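Local coordinates for protein cadherin-related family member 2 (PDB 5CZR) that joins adjacent microvilli of the epithelial brush border through calcium-dependent heterophilic adhesion with CDHR5, and so controls how the microvilli pack, at residues Asn2-Leu8 with Leu29-Asp35; Asn47-Phe51 with Leu71-Val76. All coordinates share one frame; numbering follows the deposited sequence.

Both contacts belong to the first cadherin repeat, a two-sheet Greek-key sandwich, with centres about 24 Å apart. Interaction 1 is largely a surface contact: it pairs the short N-terminal strand 6-7 with the edge of strand 25-32 and runs out to a calcium ion at the far tip of the repeat. Interaction 2 is partly buried: the 3-10 turn that carries the chain from strand 40-44 to strand 51-53 of the facing sheet is set against strand 73-81. Chemistry follows place. Backbone hydrogen bonds and metal-bound oxygens hold 2-8 to 29-35, whereas packed phenylalanine rings and a single amide hydrogen bond join 47-51 to 71-76. Strand 73-81 also lies beneath Phe7 of interaction 1.

Interaction 1: residues Asn2-Leu8 with Leu29-Asp35; sequences NVAPKFL and LVAEDQD. With CA (calcium ion), chain E.
Leu8 and Val30 meet at one end of a short antiparallel ribbon, and Asn2 and Asp35 at the other, across a calcium ion. Leu8 is forked: CD1 rests on CG1 of Val30 at 3.8 Å, while CD2 reaches the Glu32 carboxylate, whose chain it crosses at about a right angle. At the non-hydrogen-bonded pair Phe7-Ala31 the alpha carbons close to 3.9 Å, which the small Ala31 side chain allows, its CB lying 3.7 Å from Phe7 CA. The Phe7 ring turns away from the ribbon, its CD1 still beside Ala31 CB, with Val30 O in plane at its edge, and reaches Ile78 and Val80 of the facing sheet. Lys6 and Glu32 form the hydrogen-bonded pair, Lys6 N to Glu32 O at 3.0 Å and Glu32 N to Lys6 O at 2.9 Å.

Pro5 has no N-H to offer, and its puckered ring meets Asp33 OD2 side by side through carbons, CB and CD at 3.5 Å. Farther on the chains separate, and a water bridges Ala4 O and Gln34 N. The calcium takes both oxygens of Asp33, Asn2 OD1, Val3 O at 2.4 Å and Asp35 OD2; Asp37 and Asp82 supply the remaining ligands. With CG anti to its backbone N (chi1 -176°), Asn2 turns OD1 to the ion. Asp35 OD2 also accepts a hydrogen bond from Val3 N through its syn lone pair at 2.9 Å, while an Asx turn, Asp35 N to Asp33 OD1, ties the two acidic residues together. Because the metal gathers these oxygens, the N-terminus is probably fixed here in a calcium-dependent way, in the repeat required for binding CDHR5.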
loop_
_atom_site.group_PDB
_atom_site.type_symbol
_atom_site.label_atom_id
_atom_site.label_comp_id
_atom_site.label_asym_id
_atom_site.label_seq_id
_atom_site.Cartn_x
_atom_site.Cartn_y
_atom_site.Cartn_z
ATOM N N ASN A 2 -34.575 23.029 29.716
ATOM C CA ASN A 2 -33.876 22.503 28.497
ATOM C C ASN A 2 -33.237 21.130 28.672
ATOM O O ASN A 2 -32.558 20.877 29.661
ATOM C CB ASN A 2 -32.779 23.449 27.949
ATOM C CG ASN A 2 -32.146 22.907 26.640
ATOM O OD1 ASN A 2 -32.854 22.653 25.659
ATOM N ND2 ASN A 2 -30.827 22.708 26.633
ATOM N N VAL A 3 -33.408 20.271 27.669
ATOM C CA VAL A 3 -32.676 19.010 27.568
ATOM C C VAL A 3 -31.479 19.138 26.587
ATOM O O VAL A 3 -31.614 19.679 25.475
ATOM C CB VAL A 3 -33.618 17.870 27.116
ATOM C CG1 VAL A 3 -32.879 16.538 27.105
ATOM C CG2 VAL A 3 -34.821 17.806 28.052
ATOM N N ALA A 4 -30.320 18.662 27.028
ATOM C CA ALA A 4 -29.120 18.697 26.210
ATOM C C ALA A 4 -29.286 17.778 25.007
ATOM O O ALA A 4 -29.891 16.709 25.129
ATOM C CB ALA A 4 -27.906 18.277 27.015
ATOM N N PRO A 5 -28.775 18.192 23.836
ATOM C CA PRO A 5 -28.734 17.267 22.702
ATOM C C PRO A 5 -27.753 16.129 22.963
ATOM O O PRO A 5 -26.865 16.242 23.821
ATOM C CB PRO A 5 -28.246 18.139 21.552
ATOM C CG PRO A 5 -27.456 19.219 22.230
ATOM C CD PRO A 5 -28.172 19.492 23.511
ATOM N N LYS A 6 -27.913 15.068 22.193
ATOM C CA LYS A 6 -27.197 13.817 22.391
ATOM C C LYS A 6 -26.880 13.234 21.021
ATOM O O LYS A 6 -27.749 13.129 20.162
ATOM C CB LYS A 6 -28.067 12.847 23.193
ATOM C CG LYS A 6 -27.371 11.558 23.633
ATOM C CD LYS A 6 -27.755 11.142 25.068
ATOM C CE LYS A 6 -29.239 10.819 25.238
ATOM N NZ LYS A 6 -29.566 9.447 24.729
ATOM N N PHE A 7 -25.604 12.983 20.783
ATOM C CA PHE A 7 -25.155 12.302 19.570
ATOM C C PHE A 7 -25.747 10.900 19.515
ATOM O O PHE A 7 -25.879 10.222 20.537
ATOM C CB PHE A 7 -23.625 12.190 19.572
ATOM C CG PHE A 7 -22.918 13.456 19.117
ATOM C CD1 PHE A 7 -23.035 13.888 17.817
ATOM C CD2 PHE A 7 -22.092 14.156 19.971
ATOM C CE1 PHE A 7 -22.364 15.017 17.388
ATOM C CE2 PHE A 7 -21.403 15.274 19.552
ATOM C CZ PHE A 7 -21.526 15.702 18.259
ATOM N N LEU A 8 -26.101 10.473 18.324
ATOM C CA LEU A 8 -26.523 9.090 18.136
ATOM C C LEU A 8 -25.407 8.141 18.526
ATOM O O LEU A 8 -24.235 8.476 18.445
ATOM C CB LEU A 8 -26.956 8.832 16.673
ATOM C CG LEU A 8 -28.118 9.710 16.139
ATOM C CD1 LEU A 8 -28.674 9.170 14.816
ATOM C CD2 LEU A 8 -29.231 9.860 17.176
ATOM N N LEU A 29 -22.276 14.128 10.903
ATOM C CA LEU A 29 -22.501 14.191 12.340
ATOM C C LEU A 29 -23.996 14.301 12.591
ATOM O O LEU A 29 -24.667 15.126 11.974
ATOM C CB LEU A 29 -21.777 15.383 12.965
ATOM C CG LEU A 29 -20.256 15.283 13.052
ATOM C CD1 LEU A 29 -19.649 16.636 13.384
ATOM C CD2 LEU A 29 -19.864 14.245 14.097
ATOM N N VAL A 30 -24.514 13.438 13.467
ATOM C CA VAL A 30 -25.943 13.359 13.717
ATOM C C VAL A 30 -26.194 13.239 15.220
ATOM O O VAL A 30 -25.567 12.457 15.920
ATOM C CB VAL A 30 -26.635 12.159 12.998
ATOM C CG1 VAL A 30 -28.134 12.407 12.897
ATOM C CG2 VAL A 30 -26.099 11.894 11.608
ATOM N N ALA A 31 -27.121 14.050 15.687
ATOM C CA ALA A 31 -27.533 14.065 17.068
ATOM C C ALA A 31 -29.036 14.313 17.076
ATOM O O ALA A 31 -29.616 14.612 16.042
ATOM C CB ALA A 31 -26.808 15.168 17.814
ATOM N N GLU A 32 -29.651 14.174 18.246
ATOM C CA GLU A 32 -31.081 14.419 18.438
ATOM C C GLU A 32 -31.267 15.249 19.685
ATOM O O GLU A 32 -30.390 15.307 20.577
ATOM C CB GLU A 32 -31.845 13.111 18.571
ATOM C CG GLU A 32 -31.540 12.343 19.863
ATOM C CD GLU A 32 -32.000 10.875 19.845
ATOM O OE1 GLU A 32 -32.115 10.266 18.740
ATOM O OE2 GLU A 32 -32.218 10.310 20.952
ATOM N N ASP A 33 -32.410 15.918 19.741
ATOM C CA ASP A 33 -32.696 16.823 20.849
ATOM C C ASP A 33 -34.158 16.692 21.223
ATOM O O ASP A 33 -35.038 16.942 20.392
ATOM C CB ASP A 33 -32.374 18.270 20.453
ATOM C CG ASP A 33 -32.447 19.243 21.648
ATOM O OD1 ASP A 33 -33.572 19.627 22.054
ATOM O OD2 ASP A 33 -31.381 19.662 22.141
ATOM N N GLN A 34 -34.405 16.318 22.475
ATOM C CA GLN A 34 -35.770 16.071 22.995
ATOM C C GLN A 34 -36.700 17.303 22.895
ATOM O O GLN A 34 -37.900 17.140 22.832
ATOM C CB GLN A 34 -35.709 15.618 24.467
ATOM C CG GLN A 34 -36.760 14.540 24.860
ATOM C CD GLN A 34 -36.340 13.115 24.501
ATOM O OE1 GLN A 34 -35.229 12.860 24.008
ATOM N NE2 GLN A 34 -37.243 12.171 24.759
ATOM N N ASP A 35 -36.145 18.516 22.889
ATOM C CA ASP A 35 -36.951 19.732 22.716
ATOM C C ASP A 35 -37.125 20.087 21.254
ATOM O O ASP A 35 -37.807 21.046 20.924
ATOM C CB ASP A 35 -36.309 20.912 23.420
ATOM C CG ASP A 35 -35.865 20.573 24.829
ATOM O OD1 ASP A 35 -36.723 20.282 25.705
ATOM O OD2 ASP A 35 -34.645 20.617 25.069
HETATM CA CA CA E . -32.532 21.168 23.838
HETATM O O HOH W 1 -31.991 15.529 23.798
#

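Interaction 2: residues Asn47-Phe51 with Leu71-Val76; sequences NAYFF and LYTFKV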
loop_
_atom_site.group_PDB
_atom_site.type_symbol
_atom_site.label_atom_id
_atom_site.label_comp_id
_atom_site.label_asym_id
_atom_site.label_seq_id
_atom_site.Cartn_x
_atom_site.Cartn_y
_atom_site.Cartn_z
ATOM N N ASN A 47 -6.291 17.295 15.861
ATOM C CA ASN A 47 -6.579 16.578 14.631
ATOM C C ASN A 47 -7.829 17.090 13.882
ATOM O O ASN A 47 -8.229 16.502 12.853
ATOM C CB ASN A 47 -6.795 15.103 14.965
ATOM C CG ASN A 47 -5.537 14.422 15.455
ATOM O OD1 ASN A 47 -4.447 14.718 14.985
ATOM N ND2 ASN A 47 -5.675 13.528 16.418
ATOM N N ALA A 48 -8.446 18.166 14.377
ATOM C CA ALA A 48 -9.661 18.667 13.725
ATOM C C ALA A 48 -9.407 19.178 12.311
ATOM O O ALA A 48 -10.322 19.204 11.491
ATOM C CB ALA A 48 -10.298 19.749 14.550
ATOM N N TYR A 49 -8.165 19.585 12.036
ATOM C CA TYR A 49 -7.793 20.149 10.740
ATOM C C TYR A 49 -7.971 19.139 9.569
ATOM O O TYR A 49 -7.945 19.532 8.406
ATOM C CB TYR A 49 -6.343 20.659 10.748
ATOM C CG TYR A 49 -5.308 19.535 10.764
ATOM C CD1 TYR A 49 -4.871 18.958 9.592
ATOM C CD2 TYR A 49 -4.766 19.063 11.966
ATOM C CE1 TYR A 49 -3.927 17.926 9.596
ATOM C CE2 TYR A 49 -3.829 18.030 11.984
ATOM C CZ TYR A 49 -3.429 17.446 10.786
ATOM O OH TYR A 49 -2.495 16.435 10.769
ATOM N N PHE A 50 -8.081 17.855 9.882
ATOM C CA PHE A 50 -8.394 16.848 8.872
ATOM C C PHE A 50 -9.768 17.030 8.230
ATOM O O PHE A 50 -10.007 16.460 7.162
ATOM C CB PHE A 50 -8.338 15.421 9.446
ATOM C CG PHE A 50 -6.967 14.871 9.563
ATOM C CD1 PHE A 50 -6.285 14.417 8.445
ATOM C CD2 PHE A 50 -6.335 14.795 10.821
ATOM C CE1 PHE A 50 -4.979 13.941 8.563
ATOM C CE2 PHE A 50 -5.059 14.271 10.938
ATOM C CZ PHE A 50 -4.379 13.840 9.806
ATOM N N PHE A 51 -10.666 17.754 8.908
ATOM C CA PHE A 51 -12.043 17.859 8.468
ATOM C C PHE A 51 -12.559 19.306 8.489
ATOM O O PHE A 51 -11.960 20.200 9.096
ATOM C CB PHE A 51 -12.938 17.028 9.378
ATOM C CG PHE A 51 -12.598 15.566 9.414
ATOM C CD1 PHE A 51 -12.909 14.731 8.309
ATOM C CD2 PHE A 51 -12.006 14.991 10.555
ATOM C CE1 PHE A 51 -12.611 13.379 8.340
ATOM C CE2 PHE A 51 -11.656 13.645 10.551
ATOM C CZ PHE A 51 -11.963 12.830 9.453
ATOM N N LEU A 71 -0.801 7.594 9.995
ATOM C CA LEU A 71 -1.716 7.783 11.118
ATOM C C LEU A 71 -2.960 6.926 10.875
ATOM O O LEU A 71 -3.852 7.318 10.108
ATOM C CB LEU A 71 -2.098 9.265 11.185
ATOM C CG LEU A 71 -2.890 9.730 12.380
ATOM C CD1 LEU A 71 -2.094 9.503 13.674
ATOM C CD2 LEU A 71 -3.222 11.202 12.224
ATOM N N TYR A 72 -2.972 5.720 11.424
ATOM C CA TYR A 72 -3.968 4.731 11.019
ATOM C C TYR A 72 -5.250 4.813 11.800
ATOM O O TYR A 72 -6.280 4.307 11.382
ATOM C CB TYR A 72 -3.382 3.304 11.043
ATOM C CG TYR A 72 -3.368 2.616 12.444
ATOM C CD1 TYR A 72 -2.900 3.271 13.599
ATOM C CD2 TYR A 72 -3.903 1.361 12.603
ATOM C CE1 TYR A 72 -2.961 2.676 14.858
ATOM C CE2 TYR A 72 -3.932 0.715 13.847
ATOM C CZ TYR A 72 -3.485 1.379 14.983
ATOM O OH TYR A 72 -3.536 0.756 16.200
ATOM N N THR A 73 -5.170 5.464 12.952
ATOM C CA THR A 73 -6.339 5.952 13.642
ATOM C C THR A 73 -5.980 7.256 14.332
ATOM O O THR A 73 -4.800 7.506 14.610
ATOM C CB THR A 73 -6.815 5.039 14.769
ATOM O OG1 THR A 73 -5.806 5.039 15.781
ATOM C CG2 THR A 73 -7.083 3.620 14.274
ATOM N N PHE A 74 -7.006 8.039 14.676
ATOM C CA PHE A 74 -6.814 9.220 15.490
ATOM C C PHE A 74 -8.124 9.705 16.078
ATOM O O PHE A 74 -9.197 9.257 15.658
ATOM C CB PHE A 74 -6.123 10.334 14.708
ATOM C CG PHE A 74 -6.873 10.806 13.491
ATOM C CD1 PHE A 74 -6.699 10.191 12.274
ATOM C CD2 PHE A 74 -7.751 11.883 13.579
ATOM C CE1 PHE A 74 -7.380 10.621 11.155
ATOM C CE2 PHE A 74 -8.409 12.356 12.458
ATOM C CZ PHE A 74 -8.233 11.713 11.241
ATOM N N LYS A 75 -8.018 10.571 17.079
ATOM C CA LYS A 75 -9.187 11.037 17.790
ATOM C C LYS A 75 -9.467 12.460 17.382
ATOM O O LYS A 75 -8.555 13.238 17.194
ATOM C CB LYS A 75 -8.969 11.059 19.320
ATOM C CG LYS A 75 -8.165 9.871 19.870
ATOM C CD LYS A 75 -8.982 8.703 20.415
ATOM C CE LYS A 75 -8.086 7.506 20.759
ATOM N NZ LYS A 75 -8.940 6.393 21.245
ATOM N N VAL A 76 -10.742 12.801 17.383
ATOM C CA VAL A 76 -11.138 14.179 17.284
ATOM C C VAL A 76 -12.227 14.458 18.293
ATOM O O VAL A 76 -12.886 13.546 18.772
ATOM C CB VAL A 76 -11.650 14.530 15.860
ATOM C CG1 VAL A 76 -10.508 14.500 14.880
ATOM C CG2 VAL A 76 -12.766 13.588 15.424
#
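With chi1 at 60°, Phe74 sets its ring between its own backbone N and carbonyl carbon, and Phe50, its CG anti to the carbonyl carbon (chi1 -80°), brings a second ring over one face of it. The result is an offset stack, centroids 4.5 Å apart and planes tilted by 29°; CD2 of Phe50 lies 3.6 Å from CE2 of Phe74. Tyr49 CE1 sits over the opposite face of Phe50, and CD2 of Leu71 reaches Phe50 CZ at 3.8 Å, a slim branched tip beside a broad ring. Phe51 comes from the other direction, putting CE2 at the edge of Phe74. It reaches on to Met43, Val60 and Leu62, in strands of both sheets.

Asn47 adds the polar link. Its CB packs on Phe74 CD2, its backbone O and its CB touch CG1 of Val76, and its amide ND2 gives Lys75 O a straight bond of 3.0 Å that lies in the plane of both groups. A short amide suits this place, able to reach a strand carbonyl while its stem stays among carbons. One directional amide bond beside stacked rings is consistent with a 3-10 turn fixed in place against strand 73-81, the rings lying in the interior between the sheets.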